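Local coordinates for cell wall mannoprotein 1 (Neosartorya fumigata, PDB 5J5K), which binds lipids, enclosing a palmitic acid among its helices, and is probably a constitutive cell-wall protein recognised as an antigen by the host humoral response, at residues Gln49-Ile54 and Leu113-Ser118; Asn24-His29 and Gln44-Gln49; Ser14-Ile19 and Asn77-Leu82. All blocks are in the same frame, centred on the assembly; numbering follows the deposited sequence.

Contact 1 (Gln49-Ile54 and Leu113-Ser118); sequences QLESDI and LNALQS. With PLM (palmitic acid), chain C.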
ATOM      1  N   GLN A  49       9.671   5.810  -1.086  1.00 27.81           N
ATOM      2  CA  GLN A  49       9.671   5.702   0.380  1.00 27.39           C
ATOM      3  C   GLN A  49       8.625   4.692   0.817  1.00 25.68           C
ATOM      4  O   GLN A  49       8.877   3.883   1.716  1.00 25.35           O
ATOM      5  CB  GLN A  49       9.406   7.067   1.027  1.00 29.46           C
ATOM      6  CG  GLN A  49       9.570   7.104   2.545  1.00 33.85           C
ATOM      7  CD  GLN A  49      10.953   6.689   2.993  1.00 41.22           C
ATOM      8  OE1 GLN A  49      11.927   7.362   2.698  1.00 39.27           O
ATOM      9  NE2 GLN A  49      11.044   5.572   3.709  1.00 42.01           N
ATOM     10  N   LEU A  50       7.464   4.723   0.167  1.00 23.82           N
ATOM     11  CA  LEU A  50       6.373   3.798   0.467  1.00 23.64           C
ATOM     12  C   LEU A  50       6.788   2.359   0.164  1.00 24.95           C
ATOM     13  O   LEU A  50       6.575   1.473   0.995  1.00 22.21           O
ATOM     14  CB  LEU A  50       5.106   4.160  -0.312  1.00 22.80           C
ATOM     15  CG  LEU A  50       3.925   3.193  -0.258  1.00 24.12           C
ATOM     16  CD1 LEU A  50       3.488   2.944   1.212  1.00 20.85           C
ATOM     17  CD2 LEU A  50       2.767   3.716  -1.106  1.00 21.74           C
ATOM     18  N   GLU A  51       7.402   2.131  -0.997  1.00 22.63           N
ATOM     19  CA  GLU A  51       7.930   0.801  -1.321  1.00 24.73           C
ATOM     20  C   GLU A  51       8.897   0.297  -0.243  1.00 24.88           C
ATOM     21  O   GLU A  51       8.806  -0.849   0.205  1.00 23.92           O
ATOM     22  CB  GLU A  51       8.640   0.791  -2.680  1.00 25.35           C
ATOM     23  CG  GLU A  51       7.705   0.938  -3.901  1.00 26.90           C
ATOM     24  CD  GLU A  51       8.432   0.657  -5.216  1.00 30.19           C
ATOM     25  OE1 GLU A  51       9.524   0.055  -5.182  1.00 29.98           O
ATOM     26  OE2 GLU A  51       7.915   1.024  -6.285  1.00 24.17           O
ATOM     27  N   SER A  52       9.816   1.156   0.168  1.00 22.47           N
ATOM     28  CA  SER A  52      10.796   0.802   1.183  1.00 27.87           C
ATOM     29  C   SER A  52      10.118   0.481   2.527  1.00 26.86           C
ATOM     30  O   SER A  52      10.521  -0.464   3.244  1.00 28.07           O
ATOM     31  CB  SER A  52      11.794   1.954   1.353  1.00 29.65           C
ATOM     32  OG  SER A  52      12.802   1.616   2.274  1.00 35.49           O
ATOM     33  N   ASP A  53       9.091   1.255   2.867  1.00 24.88           N
ATOM     34  CA  ASP A  53       8.415   1.089   4.153  1.00 24.03           C
ATOM     35  C   ASP A  53       7.555  -0.188   4.181  1.00 22.24           C
ATOM     36  O   ASP A  53       7.418  -0.840   5.225  1.00 24.28           O
ATOM     37  CB  ASP A  53       7.602   2.352   4.514  1.00 25.18           C
ATOM     38  CG  ASP A  53       8.496   3.548   4.868  1.00 28.19           C
ATOM     39  OD1 ASP A  53       9.645   3.345   5.323  1.00 30.39           O
ATOM     40  OD2 ASP A  53       8.056   4.703   4.704  1.00 27.12           O
ATOM     41  N   ILE A  54       6.998  -0.559   3.042  1.00 21.70           N
ATOM     42  CA  ILE A  54       6.274  -1.828   2.933  1.00 22.16           C
ATOM     43  C   ILE A  54       7.253  -2.992   3.098  1.00 24.17           C
ATOM     44  O   ILE A  54       7.004  -3.920   3.869  1.00 23.22           O
ATOM     45  CB  ILE A  54       5.538  -1.937   1.608  1.00 19.54           C
ATOM     46  CG1 ILE A  54       4.418  -0.892   1.550  1.00 24.31           C
ATOM     47  CG2 ILE A  54       4.934  -3.347   1.418  1.00 19.99           C
ATOM     48  CD1 ILE A  54       3.882  -0.672   0.162  1.00 23.59           C
ATOM     49  N   LEU A 113       2.449   0.782  -9.638  1.00 21.16           N
ATOM     50  CA  LEU A 113       1.276  -0.020  -9.258  1.00 21.38           C
ATOM     51  C   LEU A 113       1.630  -1.504  -9.147  1.00 23.64           C
ATOM     52  O   LEU A 113       1.280  -2.159  -8.149  1.00 21.72           O
ATOM     53  CB  LEU A 113       0.112   0.165 -10.245  1.00 20.74           C
ATOM     54  CG  LEU A 113      -0.635   1.498 -10.110  1.00 22.84           C
ATOM     55  CD1 LEU A 113      -1.524   1.772 -11.320  1.00 20.95           C
ATOM     56  CD2 LEU A 113      -1.458   1.541  -8.841  1.00 22.61           C
ATOM     57  N   ASN A 114       2.328  -2.023 -10.155  1.00 24.03           N
ATOM     58  CA  ASN A 114       2.775  -3.423 -10.150  1.00 25.67           C
ATOM     59  C   ASN A 114       3.731  -3.733  -8.974  1.00 26.34           C
ATOM     60  O   ASN A 114       3.572  -4.757  -8.280  1.00 25.20           O
ATOM     61  CB  ASN A 114       3.380  -3.799 -11.503  1.00 26.62           C
ATOM     62  CG  ASN A 114       2.316  -3.955 -12.590  1.00 33.16           C
ATOM     63  OD1 ASN A 114       1.345  -4.671 -12.399  1.00 32.14           O
ATOM     64  ND2 ASN A 114       2.490  -3.277 -13.720  1.00 33.79           N
ATOM     65  N   ALA A 115       4.682  -2.835  -8.722  1.00 23.69           N
ATOM     66  CA  ALA A 115       5.656  -3.021  -7.638  1.00 24.19           C
ATOM     67  C   ALA A 115       4.953  -2.963  -6.287  1.00 23.08           C
ATOM     68  O   ALA A 115       5.195  -3.799  -5.413  1.00 22.68           O
ATOM     69  CB  ALA A 115       6.775  -1.965  -7.710  1.00 24.40           C
ATOM     70  N   LEU A 116       4.066  -1.992  -6.126  1.00 20.80           N
ATOM     71  CA  LEU A 116       3.320  -1.843  -4.878  1.00 22.47           C
ATOM     72  C   LEU A 116       2.372  -3.014  -4.617  1.00 23.94           C
ATOM     73  O   LEU A 116       2.245  -3.457  -3.478  1.00 21.38           O
ATOM     74  CB  LEU A 116       2.560  -0.517  -4.854  1.00 21.80           C
ATOM     75  CG  LEU A 116       3.463   0.713  -4.701  1.00 23.34           C
ATOM     76  CD1 LEU A 116       2.666   1.968  -4.980  1.00 22.44           C
ATOM     77  CD2 LEU A 116       4.120   0.758  -3.318  1.00 23.70           C
ATOM     78  N   GLN A 117       1.711  -3.531  -5.651  1.00 22.25           N
ATOM     79  CA  GLN A 117       0.845  -4.681  -5.438  1.00 22.67           C
ATOM     80  C   GLN A 117       1.661  -5.911  -4.998  1.00 25.50           C
ATOM     81  O   GLN A 117       1.270  -6.603  -4.047  1.00 22.88           O
ATOM     82  CB  GLN A 117      -0.000  -5.015  -6.671  1.00 26.09           C
ATOM     83  CG  GLN A 117      -0.964  -6.162  -6.400  1.00 27.02           C
ATOM     84  CD  GLN A 117      -1.906  -6.480  -7.541  1.00 32.90           C
ATOM     85  OE1 GLN A 117      -1.714  -6.047  -8.681  1.00 30.25           O
ATOM     86  NE2 GLN A 117      -2.938  -7.262  -7.233  1.00 40.22           N
ATOM     87  N   SER A 118       2.765  -6.184  -5.690  1.00 22.51           N
ATOM     88  CA  SER A 118       3.649  -7.282  -5.321  1.00 27.07           C
ATOM     89  C   SER A 118       4.160  -7.153  -3.871  1.00 27.29           C
ATOM     90  O   SER A 118       4.099  -8.121  -3.084  1.00 26.88           O
ATOM     91  CB  SER A 118       4.807  -7.398  -6.334  1.00 28.32           C
ATOM     92  OG  SER A 118       5.717  -8.397  -5.931  1.00 38.93           O
TER
HETATM   93  C1  PLM C 202       2.819  10.531 -10.362  1.00 50.75           C
HETATM   94  O1  PLM C 202       2.558  11.400 -11.221  1.00 62.65           O
HETATM   95  O2  PLM C 202       2.392  10.687  -9.198  1.00 61.10           O
HETATM   96  C2  PLM C 202       3.623   9.315 -10.727  1.00 47.59           C
HETATM   97  C3  PLM C 202       4.453   8.819  -9.543  1.00 37.55           C
HETATM   98  C4  PLM C 202       3.708   8.032  -8.469  1.00 33.35           C
HETATM   99  C5  PLM C 202       2.658   7.062  -8.983  1.00 32.37           C
HETATM  100  C6  PLM C 202       2.299   6.049  -7.907  1.00 34.48           C
HETATM  101  C7  PLM C 202       1.083   5.237  -8.305  1.00 31.70           C
HETATM  102  C8  PLM C 202       0.800   4.160  -7.263  1.00 35.70           C
HETATM  103  C9  PLM C 202      -0.154   4.647  -6.185  1.00 38.11           C
HETATM  104  CA  PLM C 202      -0.624   3.502  -5.303  1.00 34.88           C
HETATM  105  CB  PLM C 202      -1.341   4.015  -4.065  1.00 35.66           C
HETATM  106  CC  PLM C 202      -1.771   2.877  -3.145  1.00 32.62           C
HETATM  107  CD  PLM C 202      -0.573   2.232  -2.460  1.00 32.79           C
HETATM  108  CE  PLM C 202      -1.003   1.297  -1.346  1.00 35.64           C
HETATM  109  CF  PLM C 202       0.152   0.480  -0.771  1.00 36.89           C
HETATM  110  CG  PLM C 202      -0.325  -0.460   0.341  1.00 38.41           C

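Contact 2 (Asn24-His29 and Gln44-Gln49); sequences NTLTQH and QAVEQQ. With PLM (palmitic acid), chain C.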
ATOM      1  N   ASN A  24      -1.155   8.458   2.568  1.00 26.42           N
ATOM      2  CA  ASN A  24      -1.921   9.691   2.622  1.00 30.43           C
ATOM      3  C   ASN A  24      -1.127  10.896   2.088  1.00 29.88           C
ATOM      4  O   ASN A  24      -1.696  11.777   1.452  1.00 28.49           O
ATOM      5  CB  ASN A  24      -2.451   9.922   4.032  1.00 33.41           C
ATOM      6  CG  ASN A  24      -3.470   8.839   4.449  1.00 40.30           C
ATOM      7  OD1 ASN A  24      -4.282   8.369   3.632  1.00 40.56           O
ATOM      8  ND2 ASN A  24      -3.416   8.437   5.707  1.00 44.24           N
ATOM      9  N   THR A  25       0.180  10.908   2.309  1.00 29.75           N
ATOM     10  CA  THR A  25       1.041  11.913   1.680  1.00 32.02           C
ATOM     11  C   THR A  25       0.993  11.762   0.156  1.00 31.35           C
ATOM     12  O   THR A  25       0.835  12.755  -0.560  1.00 30.13           O
ATOM     13  CB  THR A  25       2.482  11.842   2.219  1.00 33.59           C
ATOM     14  OG1 THR A  25       2.447  12.032   3.639  1.00 35.83           O
ATOM     15  CG2 THR A  25       3.385  12.926   1.573  1.00 31.81           C
ATOM     16  N   LEU A  26       1.081  10.526  -0.337  1.00 27.19           N
ATOM     17  CA  LEU A  26       1.028  10.280  -1.771  1.00 27.09           C
ATOM     18  C   LEU A  26      -0.300  10.774  -2.372  1.00 27.93           C
ATOM     19  O   LEU A  26      -0.322  11.375  -3.447  1.00 27.71           O
ATOM     20  CB  LEU A  26       1.249   8.794  -2.061  1.00 25.02           C
ATOM     21  CG  LEU A  26       1.629   8.344  -3.462  1.00 30.69           C
ATOM     22  CD1 LEU A  26       2.923   8.991  -3.948  1.00 26.21           C
ATOM     23  CD2 LEU A  26       1.745   6.802  -3.485  1.00 28.53           C
ATOM     24  N   THR A  27      -1.403  10.546  -1.660  1.00 28.43           N
ATOM     25  CA  THR A  27      -2.724  11.031  -2.086  1.00 28.03           C
ATOM     26  C   THR A  27      -2.765  12.555  -2.232  1.00 31.87           C
ATOM     27  O   THR A  27      -3.336  13.068  -3.199  1.00 30.89           O
ATOM     28  CB  THR A  27      -3.794  10.568  -1.105  1.00 31.14           C
ATOM     29  OG1 THR A  27      -3.789   9.136  -1.073  1.00 28.40           O
ATOM     30  CG2 THR A  27      -5.192  11.080  -1.493  1.00 28.79           C
ATOM     31  N   GLN A  28      -2.160  13.271  -1.281  1.00 31.52           N
ATOM     32  CA  GLN A  28      -2.051  14.740  -1.372  1.00 35.06           C
ATOM     33  C   GLN A  28      -1.317  15.165  -2.642  1.00 32.68           C
ATOM     34  O   GLN A  28      -1.724  16.125  -3.310  1.00 34.07           O
ATOM     35  CB  GLN A  28      -1.328  15.334  -0.153  1.00 36.92           C
ATOM     36  CG  GLN A  28      -2.020  15.088   1.180  1.00 47.36           C
ATOM     37  CD  GLN A  28      -1.301  15.749   2.359  1.00 59.66           C
ATOM     38  OE1 GLN A  28      -0.511  16.684   2.186  1.00 66.69           O
ATOM     39  NE2 GLN A  28      -1.588  15.268   3.566  1.00 63.63           N
ATOM     40  N   HIS A  29      -0.234  14.455  -2.970  1.00 30.23           N
ATOM     41  CA  HIS A  29       0.513  14.727  -4.190  1.00 31.81           C
ATOM     42  C   HIS A  29      -0.373  14.527  -5.415  1.00 29.93           C
ATOM     43  O   HIS A  29      -0.405  15.378  -6.296  1.00 31.56           O
ATOM     44  CB  HIS A  29       1.795  13.868  -4.289  1.00 29.44           C
ATOM     45  CG  HIS A  29       2.931  14.380  -3.453  1.00 32.89           C
ATOM     46  ND1 HIS A  29       3.944  15.163  -3.968  1.00 35.66           N
ATOM     47  CD2 HIS A  29       3.206  14.236  -2.135  1.00 34.50           C
ATOM     48  CE1 HIS A  29       4.791  15.480  -3.003  1.00 34.39           C
ATOM     49  NE2 HIS A  29       4.371  14.921  -1.882  1.00 35.65           N
ATOM     50  N   GLN A  44       6.997  10.611  -6.956  1.00 24.95           N
ATOM     51  CA  GLN A  44       7.748   9.376  -7.082  1.00 25.24           C
ATOM     52  C   GLN A  44       8.690   9.137  -5.893  1.00 26.56           C
ATOM     53  O   GLN A  44       8.901   7.989  -5.493  1.00 24.71           O
ATOM     54  CB  GLN A  44       8.527   9.350  -8.390  1.00 26.35           C
ATOM     55  CG  GLN A  44       9.291   8.034  -8.630  1.00 25.04           C
ATOM     56  CD  GLN A  44       8.373   6.845  -8.824  1.00 24.50           C
ATOM     57  OE1 GLN A  44       7.163   7.002  -9.001  1.00 25.28           O
ATOM     58  NE2 GLN A  44       8.949   5.643  -8.818  1.00 26.07           N
ATOM     59  N   ALA A  45       9.255  10.205  -5.338  1.00 26.49           N
ATOM     60  CA  ALA A  45      10.091  10.088  -4.150  1.00 29.02           C
ATOM     61  C   ALA A  45       9.278   9.520  -2.973  1.00 28.08           C
ATOM     62  O   ALA A  45       9.758   8.643  -2.239  1.00 28.01           O
ATOM     63  CB  ALA A  45      10.702  11.443  -3.786  1.00 31.59           C
ATOM     64  N   VAL A  46       8.041   9.992  -2.825  1.00 28.39           N
ATOM     65  CA  VAL A  46       7.132   9.476  -1.787  1.00 26.65           C
ATOM     66  C   VAL A  46       6.774   8.020  -2.062  1.00 25.64           C
ATOM     67  O   VAL A  46       6.792   7.181  -1.150  1.00 23.94           O
ATOM     68  CB  VAL A  46       5.845  10.331  -1.663  1.00 26.88           C
ATOM     69  CG1 VAL A  46       4.911   9.771  -0.555  1.00 24.37           C
ATOM     70  CG2 VAL A  46       6.211  11.790  -1.360  1.00 28.09           C
ATOM     71  N   GLU A  47       6.482   7.716  -3.323  1.00 22.47           N
ATOM     72  CA  GLU A  47       6.184   6.352  -3.736  1.00 20.27           C
ATOM     73  C   GLU A  47       7.336   5.385  -3.444  1.00 23.51           C
ATOM     74  O   GLU A  47       7.089   4.254  -3.016  1.00 24.03           O
ATOM     75  CB  GLU A  47       5.795   6.306  -5.215  1.00 22.50           C
ATOM     76  CG  GLU A  47       5.275   4.938  -5.693  1.00 23.78           C
ATOM     77  CD  GLU A  47       6.364   3.904  -5.987  1.00 25.53           C
ATOM     78  OE1 GLU A  47       7.549   4.271  -6.134  1.00 23.24           O
ATOM     79  OE2 GLU A  47       6.021   2.713  -6.109  1.00 23.80           O
ATOM     80  N   GLN A  48       8.576   5.818  -3.665  1.00 23.18           N
ATOM     81  CA  GLN A  48       9.742   4.968  -3.379  1.00 25.87           C
ATOM     82  C   GLN A  48       9.962   4.771  -1.865  1.00 26.50           C
ATOM     83  O   GLN A  48      10.378   3.686  -1.417  1.00 28.03           O
ATOM     84  CB  GLN A  48      11.001   5.521  -4.053  1.00 27.50           C
ATOM     85  CG  GLN A  48      10.972   5.380  -5.591  1.00 28.81           C
ATOM     86  CD  GLN A  48      11.213   3.943  -6.045  1.00 31.82           C
ATOM     87  OE1 GLN A  48      10.290   3.229  -6.470  1.00 30.77           O
ATOM     88  NE2 GLN A  48      12.448   3.505  -5.920  1.00 28.65           N
ATOM     89  N   GLN A  49       9.671   5.810  -1.086  1.00 27.81           N
ATOM     90  CA  GLN A  49       9.671   5.702   0.380  1.00 27.39           C
ATOM     91  C   GLN A  49       8.625   4.692   0.817  1.00 25.68           C
ATOM     92  O   GLN A  49       8.877   3.883   1.716  1.00 25.35           O
ATOM     93  CB  GLN A  49       9.406   7.067   1.027  1.00 29.46           C
ATOM     94  CG  GLN A  49       9.570   7.104   2.545  1.00 33.85           C
ATOM     95  CD  GLN A  49      10.953   6.689   2.993  1.00 41.22           C
ATOM     96  OE1 GLN A  49      11.927   7.362   2.698  1.00 39.27           O
ATOM     97  NE2 GLN A  49      11.044   5.572   3.709  1.00 42.01           N
TER
HETATM   98  C1  PLM C 202       2.819  10.531 -10.362  1.00 50.75           C
HETATM   99  O1  PLM C 202       2.558  11.400 -11.221  1.00 62.65           O
HETATM  100  O2  PLM C 202       2.392  10.687  -9.198  1.00 61.10           O
HETATM  101  C2  PLM C 202       3.623   9.315 -10.727  1.00 47.59           C
HETATM  102  C3  PLM C 202       4.453   8.819  -9.543  1.00 37.55           C
HETATM  103  C4  PLM C 202       3.708   8.032  -8.469  1.00 33.35           C
HETATM  104  C5  PLM C 202       2.658   7.062  -8.983  1.00 32.37           C
HETATM  105  C6  PLM C 202       2.299   6.049  -7.907  1.00 34.48           C
HETATM  106  C7  PLM C 202       1.083   5.237  -8.305  1.00 31.70           C
HETATM  107  C8  PLM C 202       0.800   4.160  -7.263  1.00 35.70           C
HETATM  108  C9  PLM C 202      -0.154   4.647  -6.185  1.00 38.11           C
HETATM  109  CA  PLM C 202      -0.624   3.502  -5.303  1.00 34.88           C
HETATM  110  CB  PLM C 202      -1.341   4.015  -4.065  1.00 35.66           C
HETATM  111  CC  PLM C 202      -1.771   2.877  -3.145  1.00 32.62           C
HETATM  112  CD  PLM C 202      -0.573   2.232  -2.460  1.00 32.79           C
HETATM  113  CE  PLM C 202      -1.003   1.297  -1.346  1.00 35.64           C
HETATM  114  CF  PLM C 202       0.152   0.480  -0.771  1.00 36.89           C
HETATM  115  CG  PLM C 202      -0.325  -0.460   0.341  1.00 38.41           C

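Contact 3 (Ser14-Ile19 and Asn77-Leu82); sequences SDLSTI and NALLGL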
ATOM      1  N   SER A  14       4.073  -0.024  14.366  1.00 25.12           N
ATOM      2  CA  SER A  14       4.752   1.200  13.992  1.00 29.09           C
ATOM      3  C   SER A  14       4.976   1.238  12.470  1.00 26.42           C
ATOM      4  O   SER A  14       4.727   2.261  11.832  1.00 26.64           O
ATOM      5  CB  SER A  14       6.078   1.338  14.742  1.00 32.18           C
ATOM      6  OG  SER A  14       6.634   2.620  14.515  1.00 39.26           O
ATOM      7  N   ASP A  15       5.417   0.117  11.902  1.00 26.58           N
ATOM      8  CA  ASP A  15       5.681   0.019  10.462  1.00 26.59           C
ATOM      9  C   ASP A  15       4.414   0.292   9.651  1.00 24.94           C
ATOM     10  O   ASP A  15       4.441   1.011   8.641  1.00 23.46           O
ATOM     11  CB  ASP A  15       6.185  -1.377  10.088  1.00 27.58           C
ATOM     12  CG  ASP A  15       7.550  -1.695  10.638  1.00 28.20           C
ATOM     13  OD1 ASP A  15       8.254  -0.784  11.122  1.00 34.52           O
ATOM     14  OD2 ASP A  15       7.939  -2.880  10.563  1.00 31.06           O
ATOM     15  N   LEU A  16       3.305  -0.286  10.094  1.00 26.70           N
ATOM     16  CA  LEU A  16       2.026  -0.127   9.399  1.00 25.03           C
ATOM     17  C   LEU A  16       1.510   1.311   9.480  1.00 23.89           C
ATOM     18  O   LEU A  16       0.890   1.799   8.526  1.00 25.00           O
ATOM     19  CB  LEU A  16       0.987  -1.133   9.914  1.00 24.85           C
ATOM     20  CG  LEU A  16       1.232  -2.602   9.556  1.00 29.20           C
ATOM     21  CD1 LEU A  16       0.269  -3.493  10.311  1.00 26.18           C
ATOM     22  CD2 LEU A  16       1.100  -2.871   8.038  1.00 24.34           C
ATOM     23  N   SER A  17       1.781   1.995  10.591  1.00 24.15           N
ATOM     24  CA  SER A  17       1.418   3.409  10.734  1.00 23.22           C
ATOM     25  C   SER A  17       2.205   4.277   9.743  1.00 26.29           C
ATOM     26  O   SER A  17       1.655   5.190   9.116  1.00 24.61           O
ATOM     27  CB  SER A  17       1.690   3.885  12.155  1.00 25.73           C
ATOM     28  OG  SER A  17       1.307   5.235  12.314  1.00 24.91           O
ATOM     29  N   THR A  18       3.498   3.992   9.616  1.00 25.60           N
ATOM     30  CA  THR A  18       4.351   4.719   8.684  1.00 26.61           C
ATOM     31  C   THR A  18       3.839   4.521   7.261  1.00 22.62           C
ATOM     32  O   THR A  18       3.760   5.468   6.495  1.00 25.10           O
ATOM     33  CB  THR A  18       5.800   4.250   8.803  1.00 28.62           C
ATOM     34  OG1 THR A  18       6.274   4.559  10.123  1.00 29.06           O
ATOM     35  CG2 THR A  18       6.690   4.925   7.750  1.00 28.42           C
ATOM     36  N   ILE A  19       3.479   3.286   6.922  1.00 23.90           N
ATOM     37  CA  ILE A  19       2.892   2.990   5.614  1.00 22.32           C
ATOM     38  C   ILE A  19       1.629   3.843   5.367  1.00 24.54           C
ATOM     39  O   ILE A  19       1.458   4.437   4.286  1.00 21.17           O
ATOM     40  CB  ILE A  19       2.591   1.493   5.463  1.00 21.04           C
ATOM     41  CG1 ILE A  19       3.901   0.702   5.353  1.00 21.79           C
ATOM     42  CG2 ILE A  19       1.717   1.215   4.205  1.00 21.31           C
ATOM     43  CD1 ILE A  19       3.699  -0.836   5.452  1.00 20.65           C
ATOM     44  N   ASN A  77      -6.201  -5.298  12.513  1.00 26.74           N
ATOM     45  CA  ASN A  77      -6.953  -4.042  12.409  1.00 27.78           C
ATOM     46  C   ASN A  77      -6.134  -2.933  11.783  1.00 26.97           C
ATOM     47  O   ASN A  77      -6.684  -2.141  11.028  1.00 28.40           O
ATOM     48  CB  ASN A  77      -7.511  -3.605  13.763  1.00 27.52           C
ATOM     49  CG  ASN A  77      -8.676  -4.465  14.203  1.00 32.39           C
ATOM     50  OD1 ASN A  77      -8.910  -5.535  13.637  1.00 28.14           O
ATOM     51  ND2 ASN A  77      -9.423  -4.000  15.196  1.00 27.10           N
ATOM     52  N   ALA A  78      -4.835  -2.897  12.086  1.00 23.95           N
ATOM     53  CA  ALA A  78      -3.921  -1.918  11.477  1.00 27.16           C
ATOM     54  C   ALA A  78      -3.768  -2.153   9.965  1.00 27.60           C
ATOM     55  O   ALA A  78      -3.750  -1.191   9.175  1.00 28.52           O
ATOM     56  CB  ALA A  78      -2.574  -1.953  12.157  1.00 25.37           C
ATOM     57  N   LEU A  79      -3.668  -3.417   9.564  1.00 34.55           N
ATOM     58  CA  LEU A  79      -3.562  -3.755   8.139  1.00 32.88           C
ATOM     59  C   LEU A  79      -4.857  -3.410   7.414  1.00 31.10           C
ATOM     60  O   LEU A  79      -4.837  -2.750   6.368  1.00 29.40           O
ATOM     61  CB  LEU A  79      -3.237  -5.243   7.939  1.00 33.24           C
ATOM     62  CG  LEU A  79      -3.021  -5.696   6.486  1.00 38.57           C
ATOM     63  CD1 LEU A  79      -1.849  -4.969   5.857  1.00 30.54           C
ATOM     64  CD2 LEU A  79      -2.799  -7.187   6.423  1.00 45.06           C
ATOM     65  N   LEU A  80      -5.982  -3.840   7.978  1.00 34.57           N
ATOM     66  CA  LEU A  80      -7.275  -3.596   7.368  1.00 35.74           C
ATOM     67  C   LEU A  80      -7.633  -2.108   7.361  1.00 36.22           C
ATOM     68  O   LEU A  80      -8.236  -1.635   6.400  1.00 32.44           O
ATOM     69  CB  LEU A  80      -8.367  -4.416   8.048  1.00 41.55           C
ATOM     70  CG  LEU A  80      -8.255  -5.941   7.882  1.00 47.26           C
ATOM     71  CD1 LEU A  80      -9.499  -6.599   8.446  1.00 54.30           C
ATOM     72  CD2 LEU A  80      -8.032  -6.346   6.436  1.00 50.34           C
ATOM     73  N   GLY A  81      -7.249  -1.381   8.412  1.00 35.41           N
ATOM     74  CA  GLY A  81      -7.395   0.080   8.452  1.00 37.34           C
ATOM     75  C   GLY A  81      -6.722   0.811   7.295  1.00 36.19           C
ATOM     76  O   GLY A  81      -7.085   1.948   6.986  1.00 39.58           O
ATOM     77  N   LEU A  82      -5.735   0.176   6.652  1.00 33.44           N
ATOM     78  CA  LEU A  82      -5.128   0.727   5.442  1.00 31.34           C
ATOM     79  C   LEU A  82      -6.080   0.725   4.251  1.00 30.61           C
ATOM     80  O   LEU A  82      -5.933   1.560   3.357  1.00 27.87           O
ATOM     81  CB  LEU A  82      -3.850  -0.031   5.023  1.00 27.98           C
ATOM     82  CG  LEU A  82      -2.629  -0.013   5.963  1.00 35.58           C
ATOM     83  CD1 LEU A  82      -1.480  -0.829   5.379  1.00 29.37           C
ATOM     84  CD2 LEU A  82      -2.183   1.418   6.243  1.00 37.18           C
TER

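Contact 1 (Gln49-Ile54 and Leu113-Ser118)
L50 meets L116 through its branched end, and the two side chains cross at about a right angle. CG of L50 lies anti to the backbone N (chi1 172°), beside the carbonyl carbon, and from it the methyls reach on toward L116 and the ligand. CD2 of L50 stands 3.9 Å from CD2 of L116, and the same L50 methyl is 3.9 Å from carbon CD of the palmitic acid, so one methyl serves both the helix pair and the ligand. At E51 a polar group joins the apolar set. CG of E51 rests 3.6 Å from CD2 of L116, and the extended chain then carries the carboxylate to A115, where OE2 of E51 lies 3.5 Å from the A115 methyl. The E51 side chain also touches that of K119, further along the helix that carries L116. One turn after L50, I54 reaches in with its CG1 branch, placing CD1 of I54 3.8 Å from CD2 of L116. That leucine methyl is thus approached by L50, E51 and I54 together. The other L116 branch belongs to the ligand: CD1 of L116 is 3.6 Å from palmitic acid carbon CA. L113 faces away from 49-54, yet its CD2 lies 3.8 Å from palmitic acid carbon C8. L113 and L116 thus line part of the palmitic acid site. The segment axes run nearly parallel, at 17° and 10.2 Å apart, with E51 and L116 nearest in backbone register. In the all-helical bundle the pair joins helix 37-62 to helix 106-130; helix 9-32 packs against L50 through I19, D22 and L26, while helix 133-156 covers L113 and Q117 through I154, with F150 also against Q117.

Contact 2 (Asn24-His29 and Gln44-Gln49)
V46 projects at L26 on the antiparallel neighbour, and these residues hold the nearest backbone register, 6.2 Å between their CA atoms. Earlier in 44-49, Q44 points away from 24-29 and turns to the ligand: bent at chi2 (66°), it sets OE1 of Q44 3.3 Å from palmitic acid carbon C3, while its NE2 makes a hydrogen bond to OD1 of D112. V46 divides its two methyls. CG1 of V46 lies 3.9 Å from the backbone N of L26 and also reaches the T25 methyl; CG2 of V46 meets the H29 ring obliquely, 3.7 Å from NE2 of H29. Between V46 and L26 the side chains slide past each other in opposite directions, with CB of V46 3.9 Å from CD1 of L26. E47 follows: its backbone N is 3.8 Å from CD1 of L26, and its CG lies 3.9 Å from palmitic acid carbon C6. CD2 of L26 comes equally close to the ligand at C9. Chemically, van der Waals contacts of methyls, some against nitrogen, join the helices, and the acyl chain meets the CG methylene of buried E47. Because E47 lies close to the acids E51 and D112, its proton affinity may well be raised.

Contact 3 (Ser14-Ile19 and Asn77-Leu82)
L16 reaches across to A78, L79 and L82 from helix 9-32, and its atoms can be followed outward one by one. CB of L16 already points at the other segment, 4.3 Å from CB of A78. CG lies beside the backbone N, anti to the carbonyl carbon, and the chain continues straight into CD1 (chi2 171°). That methyl makes the closest approach: CD1 of L16 is 3.7 Å from CB of A78 and 4.0 Å from the backbone N of L79. The second branch diverges to the leucines, with CD2 of L16 4.2 Å from CD1 of L79 and the same distance from CD1 of L82. L82 returns the contact: its CD2 packs 3.8 Å from the carbonyl O of L16. Its CD1 touches I19, about one turn after L16 on helix 9-32, where CG2 of I19 is 4.0 Å from CD1 of L82 and the side chains cross at about a right angle. L123 of helix 106-130 packs on both L16 and I19. The side chains that meet are all aliphatic, and two of the methyls also rest on backbone atoms; in this buried interface, cohesion rests on dispersion and exclusion of water, consistent with a bundle interior.

How the contacts relate
Contacts 1 and 3 are largely buried, whereas contact 2 lies partly at the surface. Contacts 1 and 2 share helix 37-62, and both border the palmitic acid; their methyls meet where CD2 of L50 and CD2 of L26 lie 4.0 Å apart. Contacts 2 and 3 share helix 9-32 but do not touch, with nearest atoms about 5 Å apart. I19 of contact 3 packs on L50 and I54 of contact 1, tying helix 9-32 to helix 37-62, while its CG2 also meets L82. The chemistry changes accordingly: contact 3 brings together aliphatic side chains alone, resting partly on backbone, contact 1 adds a glutamate flank, and contact 2 adds an imidazole and a glutamate, with methyls at every interface.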